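Local atomic coordinates of flavohemoprotein (Vibrio cholerae O1 biovar El Tor, PDB entry 4EH1), a protein that probably detoxifies nitric oxide by converting it with oxygen and NAD(P)H to nitrate, the present chain being its FAD- and NAD(P)H-binding reductase part. Residues A[1-11]-A[93-102]; A[13-21]-A[152-160]. All coordinates share one frame; numbering follows the deposited sequence.

Overall arrangement
Both contacts involve strands of one antiparallel sheet: contact 1 pairs two of them, and contact 2 sets a hairpin end against a loop of the other domain. Contact 1 stays inside the FAD-binding domain, pairing strand 4-13 with strand 98-105 near the periphery of the chain; its middle is regular backbone bonding over a buried apolar face, while its N-terminal end carries charges and a sulfate. Contact 2, closer to the centre of the chain, joins the FAD-binding domain to the NAD-binding domain through loops, with one backbone bond, a hydroxyl pair and mixed packing. Strands 4-13 and 18-25 are neighbours, and Lys11 packs on Thr19 and Phe21, so the contacts touch. Both also reach the second subunit.

Contact 1 of 2, residues A[1-11]-A[93-102]; sequences RDGRTFVVREK and VKVGDSVKLY. With SO4 (sulfate ion), chain E.
Phe6 and Val99 form a hydrogen-bonded pair, Phe6 N to Val99 O 2.9 Å and Val99 N to Phe6 O 3.0 Å. Their strands, 4-11 and 98-102, run antiparallel at 130° and are joined chiefly by such backbone bonds. In the Arg4-Leu101 pair, the bond from Leu101 N is good and the one from Arg4 N weak. Farther on, Val8 pairs with the type II turn Lys94-Asp97 through both its backbone N and its O: the N donates to Asp97 O, and the O receives Gly96 N at 2.9 Å.

Apolar packing fills the face of Phe6 and Leu101. Leu101 CD1 sits over the centre of the Phe6 ring, 4.0 Å from the centroid, in a CH-pi contact, while Val8 CG2 meets Val93 CG1 at 3.6 Å.

Polar side chains work at the edges. Lys100 bends at chi2 (-67°) and runs beside Thr5, and its NZ ends next to Thr5 OG1 at a distance short enough to leave the exact geometry doubtful. The extended Lys11 chain carries NZ above the carbonyl plane of Val93, 3.0 Å from its O; Leu89 and His90 O accept from the same ammonium. Near the N-terminus the Tyr102 ring lies beneath Gly3, whose CA makes a CH-pi contact with its face, and its OH bonds Glu43. Arg1 NE and NH1 both hold O1 of a sulfate, probably from the crystallisation liquor, at 2.6 and 2.5 Å.

Strand 98-105 lies between 4-13 and 39-44 in the six-stranded antiparallel sheet of the FAD-binding domain, as in the ferredoxin reductase-type flavoproteins.

Contact 2 of 2, residues A[13-21]-A[152-160]; sequences VESAYVTSF and SAKEHTFAQ
Ser15 and Thr157 meet hydroxyl to hydroxyl, OG to OG1 2.9 Å, at the middle of the interface. With chi1 at 52°, Ser15 OG stands between its own backbone N and carbonyl carbon and reaches Thr157, while its CB rests on Lys154 O. That carbonyl accepts a nearly straight bond from Ala16 N (2.8 Å), so neighbouring residues of the 13-21 segment clasp the loop by side chain and backbone.

Around this pair, Tyr17 and Glu155 are turned steeply against each other. The Glu155 carboxylate comes to the rim of the Tyr17 ring, its CD in the ring plane and the two planes 84° apart; OE2 lies 3.7 Å from Tyr17 CE2 and also accepts a bond from Asn151. Ala16 CB covers one face of that ring and, on the loop side, meets Lys154 CD at 4.0 Å. On the other flank, Glu14 passes slantwise by Phe158, carboxylate and ring planes 57° apart, with CD 3.5 Å from CE1. Ser20 OG donates to the anti lone pair of Glu14 OE2, a bond that would limit the rotation of this carboxylate. Val18 crosses Thr157 at about a right angle, CG2 facing OG1 and CG1 facing CG2.

Glu14 and Ser15 form a classic bulge opposite Val18, where strand 4-13 turns into strand 18-25. The partner loop follows strand 144-150 of the parallel sheet and leads, with Phe158 at the N-cap position, into helix 159-169; Phe158 also packs on Arg69 and Ser71 of strand 68-73, so that its ring lies against a strand of the FAD-binding domain.

Contact 1 of 2, residues A[1-11]-A[93-102]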
loop_
_atom_site.group_PDB
_atom_site.type_symbol
_atom_site.label_atom_id
_atom_site.label_comp_id
_atom_site.label_asym_id
_atom_site.label_seq_id
_atom_site.Cartn_x
_atom_site.Cartn_y
_atom_site.Cartn_z
ATOM N N ARG A 1 29.439 1.617 10.907
ATOM C CA ARG A 1 28.288 1.225 11.728
ATOM C C ARG A 1 26.960 1.217 10.965
ATOM O O ARG A 1 26.813 1.952 9.989
ATOM C CB ARG A 1 28.157 2.175 12.924
ATOM C CG ARG A 1 26.922 1.935 13.806
ATOM C CD ARG A 1 26.212 3.251 14.106
ATOM N NE ARG A 1 25.139 3.158 15.097
ATOM C CZ ARG A 1 25.276 2.663 16.324
ATOM N NH1 ARG A 1 24.234 2.679 17.139
ATOM N NH2 ARG A 1 26.441 2.158 16.749
ATOM N N ASP A 2 26.031 0.348 11.389
ATOM C CA ASP A 2 24.580 0.558 11.221
ATOM C C ASP A 2 23.843 0.519 12.572
ATOM O O ASP A 2 24.274 -0.172 13.512
ATOM C CB ASP A 2 23.935 -0.459 10.283
ATOM C CG ASP A 2 22.405 -0.526 10.464
ATOM O OD1 ASP A 2 21.742 0.502 10.228
ATOM O OD2 ASP A 2 21.859 -1.581 10.875
ATOM N N GLY A 3 22.728 1.252 12.655
ATOM C CA GLY A 3 21.874 1.306 13.836
ATOM C C GLY A 3 21.205 -0.001 14.245
ATOM O O GLY A 3 21.728 -0.654 15.159
ATOM N N ARG A 4 20.085 -0.382 13.593
ATOM C CA ARG A 4 19.273 -1.551 14.019
ATOM C C ARG A 4 18.318 -2.126 12.951
ATOM O O ARG A 4 17.744 -1.400 12.166
ATOM C CB ARG A 4 18.487 -1.206 15.289
ATOM C CG ARG A 4 17.783 -2.385 16.002
ATOM C CD ARG A 4 16.599 -1.829 16.788
ATOM N NE ARG A 4 15.893 -2.758 17.669
ATOM C CZ ARG A 4 15.057 -2.345 18.619
ATOM N NH1 ARG A 4 14.857 -1.043 18.770
ATOM N NH2 ARG A 4 14.423 -3.207 19.416
ATOM N N THR A 5 18.138 -3.439 12.933
ATOM C CA THR A 5 17.338 -4.076 11.891
ATOM C C THR A 5 15.831 -4.033 12.179
ATOM O O THR A 5 15.401 -4.438 13.233
ATOM C CB THR A 5 17.755 -5.544 11.700
ATOM O OG1 THR A 5 19.098 -5.589 11.207
ATOM C CG2 THR A 5 16.814 -6.244 10.705
ATOM N N PHE A 6 15.042 -3.523 11.242
ATOM C CA PHE A 6 13.594 -3.525 11.395
ATOM C C PHE A 6 12.977 -4.320 10.278
ATOM O O PHE A 6 13.610 -4.551 9.256
ATOM C CB PHE A 6 13.037 -2.100 11.377
ATOM C CG PHE A 6 13.110 -1.404 12.705
ATOM C CD1 PHE A 6 14.349 -1.155 13.307
ATOM C CD2 PHE A 6 11.947 -0.983 13.344
ATOM C CE1 PHE A 6 14.429 -0.510 14.514
ATOM C CE2 PHE A 6 12.007 -0.319 14.558
ATOM C CZ PHE A 6 13.262 -0.096 15.166
ATOM N N VAL A 7 11.722 -4.699 10.461
ATOM C CA VAL A 7 10.977 -5.452 9.468
ATOM C C VAL A 7 9.720 -4.667 9.090
ATOM O O VAL A 7 9.042 -4.098 9.951
ATOM C CB VAL A 7 10.606 -6.843 10.014
ATOM C CG1 VAL A 7 9.855 -7.679 8.975
ATOM C CG2 VAL A 7 11.871 -7.543 10.458
ATOM N N VAL A 8 9.438 -4.612 7.793
ATOM C CA VAL A 8 8.232 -3.987 7.289
ATOM C C VAL A 8 7.047 -4.883 7.671
ATOM O O VAL A 8 6.940 -6.022 7.195
ATOM C CB VAL A 8 8.270 -3.852 5.756
ATOM C CG1 VAL A 8 6.984 -3.203 5.245
ATOM C CG2 VAL A 8 9.516 -3.080 5.305
ATOM N N ARG A 9 6.171 -4.378 8.534
ATOM C CA ARG A 9 4.927 -5.092 8.866
ATOM C C ARG A 9 3.796 -4.729 7.888
ATOM O O ARG A 9 2.915 -5.542 7.601
ATOM C CB ARG A 9 4.488 -4.748 10.283
ATOM C CG ARG A 9 3.378 -5.648 10.818
ATOM C CD ARG A 9 2.996 -5.351 12.283
ATOM N NE ARG A 9 2.286 -4.081 12.444
ATOM C CZ ARG A 9 0.990 -3.904 12.185
ATOM N NH1 ARG A 9 0.253 -4.925 11.744
ATOM N NH2 ARG A 9 0.427 -2.706 12.353
ATOM N N GLU A 10 3.841 -3.500 7.371
ATOM C CA GLU A 10 2.755 -2.956 6.548
ATOM C C GLU A 10 3.326 -1.992 5.542
ATOM O O GLU A 10 4.245 -1.242 5.877
ATOM C CB GLU A 10 1.809 -2.144 7.407
ATOM C CG GLU A 10 0.408 -2.555 7.274
ATOM C CD GLU A 10 0.015 -3.419 8.420
ATOM O OE1 GLU A 10 -0.104 -2.876 9.539
ATOM O OE2 GLU A 10 -0.147 -4.638 8.209
ATOM N N LYS A 11 2.733 -1.981 4.347
ATOM C CA LYS A 11 3.112 -1.107 3.246
ATOM C C LYS A 11 1.827 -0.564 2.611
ATOM O O LYS A 11 1.193 -1.231 1.816
ATOM C CB LYS A 11 3.916 -1.903 2.219
ATOM C CG LYS A 11 4.742 -1.051 1.282
ATOM C CD LYS A 11 5.660 -1.893 0.384
ATOM C CE LYS A 11 6.332 -0.984 -0.659
ATOM N NZ LYS A 11 7.193 -1.760 -1.564
ATOM N N VAL A 93 11.398 -3.101 -1.460
ATOM C CA VAL A 93 11.270 -3.484 -0.070
ATOM C C VAL A 93 9.823 -3.889 0.255
ATOM O O VAL A 93 8.969 -3.031 0.461
ATOM C CB VAL A 93 11.752 -2.358 0.845
ATOM C CG1 VAL A 93 11.554 -2.757 2.320
ATOM C CG2 VAL A 93 13.224 -2.010 0.519
ATOM N N LYS A 94 9.571 -5.196 0.311
ATOM C CA LYS A 94 8.225 -5.726 0.548
ATOM C C LYS A 94 7.881 -5.909 2.024
ATOM O O LYS A 94 8.770 -5.921 2.884
ATOM C CB LYS A 94 8.078 -7.099 -0.126
ATOM C CG LYS A 94 8.604 -7.163 -1.546
ATOM C CD LYS A 94 8.224 -8.472 -2.239
ATOM C CE LYS A 94 8.976 -9.654 -1.615
ATOM N NZ LYS A 94 10.402 -9.310 -1.261
ATOM N N VAL A 95 6.581 -6.068 2.306
ATOM C CA VAL A 95 6.145 -6.587 3.593
ATOM C C VAL A 95 6.891 -7.883 3.902
ATOM O O VAL A 95 6.907 -8.812 3.085
ATOM C CB VAL A 95 4.625 -6.876 3.619
ATOM C CG1 VAL A 95 4.231 -7.533 4.940
ATOM C CG2 VAL A 95 3.827 -5.584 3.407
ATOM N N GLY A 96 7.525 -7.929 5.071
ATOM C CA GLY A 96 8.320 -9.089 5.465
ATOM C C GLY A 96 9.790 -8.834 5.188
ATOM O O GLY A 96 10.640 -9.511 5.734
ATOM N N ASP A 97 10.112 -7.856 4.339
ATOM C CA ASP A 97 11.525 -7.596 4.052
ATOM C C ASP A 97 12.078 -6.761 5.176
ATOM O O ASP A 97 11.317 -6.208 5.965
ATOM C CB ASP A 97 11.726 -6.901 2.697
ATOM C CG ASP A 97 11.504 -7.853 1.504
ATOM O OD1 ASP A 97 11.475 -9.085 1.740
ATOM O OD2 ASP A 97 11.365 -7.370 0.343
ATOM N N SER A 98 13.394 -6.661 5.267
ATOM C CA SER A 98 13.996 -5.871 6.341
ATOM C C SER A 98 14.890 -4.713 5.870
ATOM O O SER A 98 15.380 -4.702 4.733
ATOM C CB SER A 98 14.759 -6.785 7.288
ATOM O OG SER A 98 15.902 -7.274 6.638
ATOM N N VAL A 99 15.068 -3.727 6.747
ATOM C CA VAL A 99 15.903 -2.572 6.458
ATOM C C VAL A 99 16.669 -2.225 7.696
ATOM O O VAL A 99 16.368 -2.724 8.751
ATOM C CB VAL A 99 15.080 -1.311 6.097
ATOM C CG1 VAL A 99 14.218 -1.552 4.867
ATOM C CG2 VAL A 99 14.244 -0.864 7.282
ATOM N N LYS A 100 17.666 -1.357 7.565
ATOM C CA LYS A 100 18.421 -0.916 8.719
ATOM C C LYS A 100 17.958 0.483 9.069
ATOM O O LYS A 100 17.847 1.349 8.190
ATOM C CB LYS A 100 19.897 -0.912 8.390
ATOM C CG LYS A 100 20.374 -2.213 7.777
ATOM C CD LYS A 100 20.313 -3.360 8.773
ATOM C CE LYS A 100 20.141 -4.690 8.062
ATOM N NZ LYS A 100 20.224 -5.840 9.009
ATOM N N LEU A 101 17.702 0.700 10.350
ATOM C CA LEU A 101 17.029 1.900 10.817
ATOM C C LEU A 101 17.791 2.595 11.948
ATOM O O LEU A 101 18.201 1.952 12.911
ATOM C CB LEU A 101 15.634 1.535 11.326
ATOM C CG LEU A 101 14.756 2.706 11.761
ATOM C CD1 LEU A 101 13.306 2.428 11.426
ATOM C CD2 LEU A 101 14.912 2.973 13.279
ATOM N N TYR A 102 17.910 3.917 11.849
ATOM C CA TYR A 102 18.632 4.702 12.837
ATOM C C TYR A 102 17.630 5.437 13.676
ATOM O O TYR A 102 16.572 5.780 13.196
ATOM C CB TYR A 102 19.561 5.699 12.163
ATOM C CG TYR A 102 20.717 5.020 11.521
ATOM C CD1 TYR A 102 20.600 4.466 10.246
ATOM C CD2 TYR A 102 21.932 4.902 12.186
ATOM C CE1 TYR A 102 21.683 3.820 9.635
ATOM C CE2 TYR A 102 23.023 4.269 11.580
ATOM C CZ TYR A 102 22.883 3.727 10.304
ATOM O OH TYR A 102 23.951 3.103 9.697
HETATM S S SO4 E . 21.406 4.179 16.053
HETATM O O1 SO4 E . 22.743 3.942 15.501
HETATM O O2 SO4 E . 21.273 3.503 17.328
HETATM O O3 SO4 E . 21.162 5.608 16.232
HETATM O O4 SO4 E . 20.373 3.615 15.198
#

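Contact 2 of 2, residues A[13-21]-A[152-160]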
loop_
_atom_site.group_PDB
_atom_site.type_symbol
_atom_site.label_atom_id
_atom_site.label_comp_id
_atom_site.label_asym_id
_atom_site.label_seq_id
_atom_site.Cartn_x
_atom_site.Cartn_y
_atom_site.Cartn_z
ATOM N N VAL A 13 -0.392 2.380 0.544
ATOM C CA VAL A 13 -0.358 3.490 -0.386
ATOM C C VAL A 13 -1.112 4.647 0.212
ATOM O O VAL A 13 -2.268 4.522 0.552
ATOM C CB VAL A 13 -0.977 3.109 -1.735
ATOM C CG1 VAL A 13 -0.942 4.299 -2.706
ATOM C CG2 VAL A 13 -0.218 1.939 -2.309
ATOM N N GLU A 14 -0.448 5.783 0.350
ATOM C CA GLU A 14 -1.115 6.963 0.867
ATOM C C GLU A 14 -1.645 7.873 -0.241
ATOM O O GLU A 14 -2.657 8.512 -0.059
ATOM C CB GLU A 14 -0.180 7.772 1.773
ATOM C CG GLU A 14 0.358 7.007 2.949
ATOM C CD GLU A 14 -0.747 6.631 3.962
ATOM O OE1 GLU A 14 -1.935 6.984 3.740
ATOM O OE2 GLU A 14 -0.417 5.998 5.000
ATOM N N SER A 15 -0.932 7.968 -1.359
ATOM C CA SER A 15 -1.372 8.812 -2.483
ATOM C C SER A 15 -0.552 8.374 -3.672
ATOM O O SER A 15 0.186 7.403 -3.541
ATOM C CB SER A 15 -1.202 10.311 -2.197
ATOM O OG SER A 15 0.106 10.643 -1.775
ATOM N N ALA A 16 -0.713 9.028 -4.824
ATOM C CA ALA A 16 -0.033 8.600 -6.060
ATOM C C ALA A 16 1.463 8.324 -5.865
ATOM O O ALA A 16 1.989 7.370 -6.378
ATOM C CB ALA A 16 -0.222 9.622 -7.175
ATOM N N TYR A 17 2.162 9.151 -5.114
ATOM C CA TYR A 17 3.607 8.950 -5.033
ATOM C C TYR A 17 4.116 8.633 -3.612
ATOM O O TYR A 17 5.311 8.401 -3.402
ATOM C CB TYR A 17 4.300 10.180 -5.575
ATOM C CG TYR A 17 3.843 10.513 -6.986
ATOM C CD1 TYR A 17 4.105 9.651 -8.041
ATOM C CD2 TYR A 17 3.158 11.688 -7.250
ATOM C CE1 TYR A 17 3.698 9.932 -9.331
ATOM C CE2 TYR A 17 2.766 12.006 -8.550
ATOM C CZ TYR A 17 3.039 11.122 -9.579
ATOM O OH TYR A 17 2.628 11.428 -10.840
ATOM N N VAL A 18 3.208 8.616 -2.648
ATOM C CA VAL A 18 3.604 8.411 -1.268
ATOM C C VAL A 18 3.066 7.068 -0.749
ATOM O O VAL A 18 1.862 6.747 -0.855
ATOM C CB VAL A 18 3.091 9.528 -0.364
ATOM C CG1 VAL A 18 3.400 9.199 1.119
ATOM C CG2 VAL A 18 3.667 10.899 -0.777
ATOM N N THR A 19 3.978 6.302 -0.189
ATOM C CA THR A 19 3.669 5.009 0.396
ATOM C C THR A 19 4.199 4.949 1.833
ATOM O O THR A 19 5.330 5.370 2.096
ATOM C CB THR A 19 4.256 3.884 -0.495
ATOM O OG1 THR A 19 3.425 3.767 -1.666
ATOM C CG2 THR A 19 4.296 2.502 0.263
ATOM N N SER A 20 3.370 4.472 2.769
ATOM C CA SER A 20 3.794 4.355 4.167
ATOM C C SER A 20 4.406 2.970 4.448
ATOM O O SER A 20 4.023 1.979 3.830
ATOM C CB SER A 20 2.618 4.556 5.138
ATOM O OG SER A 20 2.335 5.907 5.376
ATOM N N PHE A 21 5.316 2.915 5.414
ATOM C CA PHE A 21 5.874 1.652 5.889
ATOM C C PHE A 21 5.755 1.613 7.405
ATOM O O PHE A 21 6.239 2.506 8.089
ATOM C CB PHE A 21 7.367 1.550 5.553
ATOM C CG PHE A 21 7.665 1.563 4.077
ATOM C CD1 PHE A 21 8.039 0.394 3.424
ATOM C CD2 PHE A 21 7.576 2.756 3.338
ATOM C CE1 PHE A 21 8.323 0.406 2.041
ATOM C CE2 PHE A 21 7.861 2.769 1.972
ATOM C CZ PHE A 21 8.238 1.588 1.325
ATOM N N SER A 152 -3.067 17.922 -6.472
ATOM C CA SER A 152 -4.348 17.404 -6.935
ATOM C C SER A 152 -4.897 16.328 -6.000
ATOM O O SER A 152 -4.214 15.898 -5.051
ATOM C CB SER A 152 -4.190 16.800 -8.331
ATOM O OG SER A 152 -3.356 15.647 -8.293
ATOM N N ALA A 153 -6.107 15.865 -6.313
ATOM C CA ALA A 153 -6.764 14.840 -5.521
ATOM C C ALA A 153 -5.882 13.602 -5.417
ATOM O O ALA A 153 -5.714 13.049 -4.327
ATOM C CB ALA A 153 -8.177 14.476 -6.102
ATOM N N LYS A 154 -5.300 13.170 -6.532
ATOM C CA LYS A 154 -4.475 11.955 -6.461
ATOM C C LYS A 154 -3.206 12.106 -5.617
ATOM O O LYS A 154 -2.605 11.117 -5.202
ATOM C CB LYS A 154 -4.127 11.421 -7.840
ATOM C CG LYS A 154 -3.045 12.198 -8.595
ATOM C CD LYS A 154 -2.629 11.385 -9.830
ATOM C CE LYS A 154 -1.465 12.057 -10.586
ATOM N NZ LYS A 154 -1.857 13.377 -11.185
ATOM N N GLU A 155 -2.782 13.332 -5.366
ATOM C CA GLU A 155 -1.595 13.505 -4.535
ATOM C C GLU A 155 -1.976 13.941 -3.104
ATOM O O GLU A 155 -1.144 14.432 -2.350
ATOM C CB GLU A 155 -0.620 14.522 -5.176
ATOM C CG GLU A 155 -0.069 14.105 -6.505
ATOM C CD GLU A 155 1.124 14.986 -6.970
ATOM O OE1 GLU A 155 2.022 15.322 -6.153
ATOM O OE2 GLU A 155 1.163 15.352 -8.167
ATOM N N HIS A 156 -3.240 13.796 -2.742
ATOM C CA HIS A 156 -3.700 14.342 -1.473
ATOM C C HIS A 156 -3.365 13.345 -0.335
ATOM O O HIS A 156 -4.199 12.534 0.061
ATOM C CB HIS A 156 -5.210 14.589 -1.567
ATOM C CG HIS A 156 -5.807 15.248 -0.359
ATOM N ND1 HIS A 156 -7.097 15.753 -0.348
ATOM C CD2 HIS A 156 -5.308 15.467 0.878
ATOM C CE1 HIS A 156 -7.351 16.276 0.836
ATOM N NE2 HIS A 156 -6.283 16.114 1.601
ATOM N N THR A 157 -2.147 13.418 0.186
ATOM C CA THR A 157 -1.657 12.437 1.146
ATOM C C THR A 157 -2.422 12.419 2.470
ATOM O O THR A 157 -2.670 13.464 3.044
ATOM C CB THR A 157 -0.187 12.745 1.428
ATOM O OG1 THR A 157 0.528 12.729 0.183
ATOM C CG2 THR A 157 0.426 11.733 2.430
ATOM N N PHE A 158 -2.790 11.228 2.946
ATOM C CA PHE A 158 -3.532 11.060 4.190
ATOM C C PHE A 158 -4.940 11.626 4.158
ATOM O O PHE A 158 -5.478 11.935 5.228
ATOM C CB PHE A 158 -2.803 11.728 5.366
ATOM C CG PHE A 158 -1.428 11.203 5.599
ATOM C CD1 PHE A 158 -1.211 9.850 5.746
ATOM C CD2 PHE A 158 -0.339 12.071 5.656
ATOM C CE1 PHE A 158 0.085 9.367 5.981
ATOM C CE2 PHE A 158 0.960 11.589 5.873
ATOM C CZ PHE A 158 1.160 10.241 6.031
ATOM N N ALA A 159 -5.536 11.778 2.966
ATOM C CA ALA A 159 -6.812 12.495 2.867
ATOM C C ALA A 159 -7.823 11.918 3.873
ATOM O O ALA A 159 -8.417 12.648 4.658
ATOM C CB ALA A 159 -7.390 12.415 1.459
ATOM N N GLN A 160 -7.984 10.601 3.852
ATOM C CA GLN A 160 -9.015 9.944 4.653
ATOM C C GLN A 160 -8.679 9.943 6.148
ATOM O O GLN A 160 -9.520 10.224 6.991
ATOM C CB GLN A 160 -9.237 8.504 4.171
ATOM C CG GLN A 160 -10.216 7.712 5.037
ATOM C CD GLN A 160 -11.622 8.322 5.018
ATOM O OE1 GLN A 160 -11.951 9.149 4.162
ATOM N NE2 GLN A 160 -12.456 7.905 5.958
#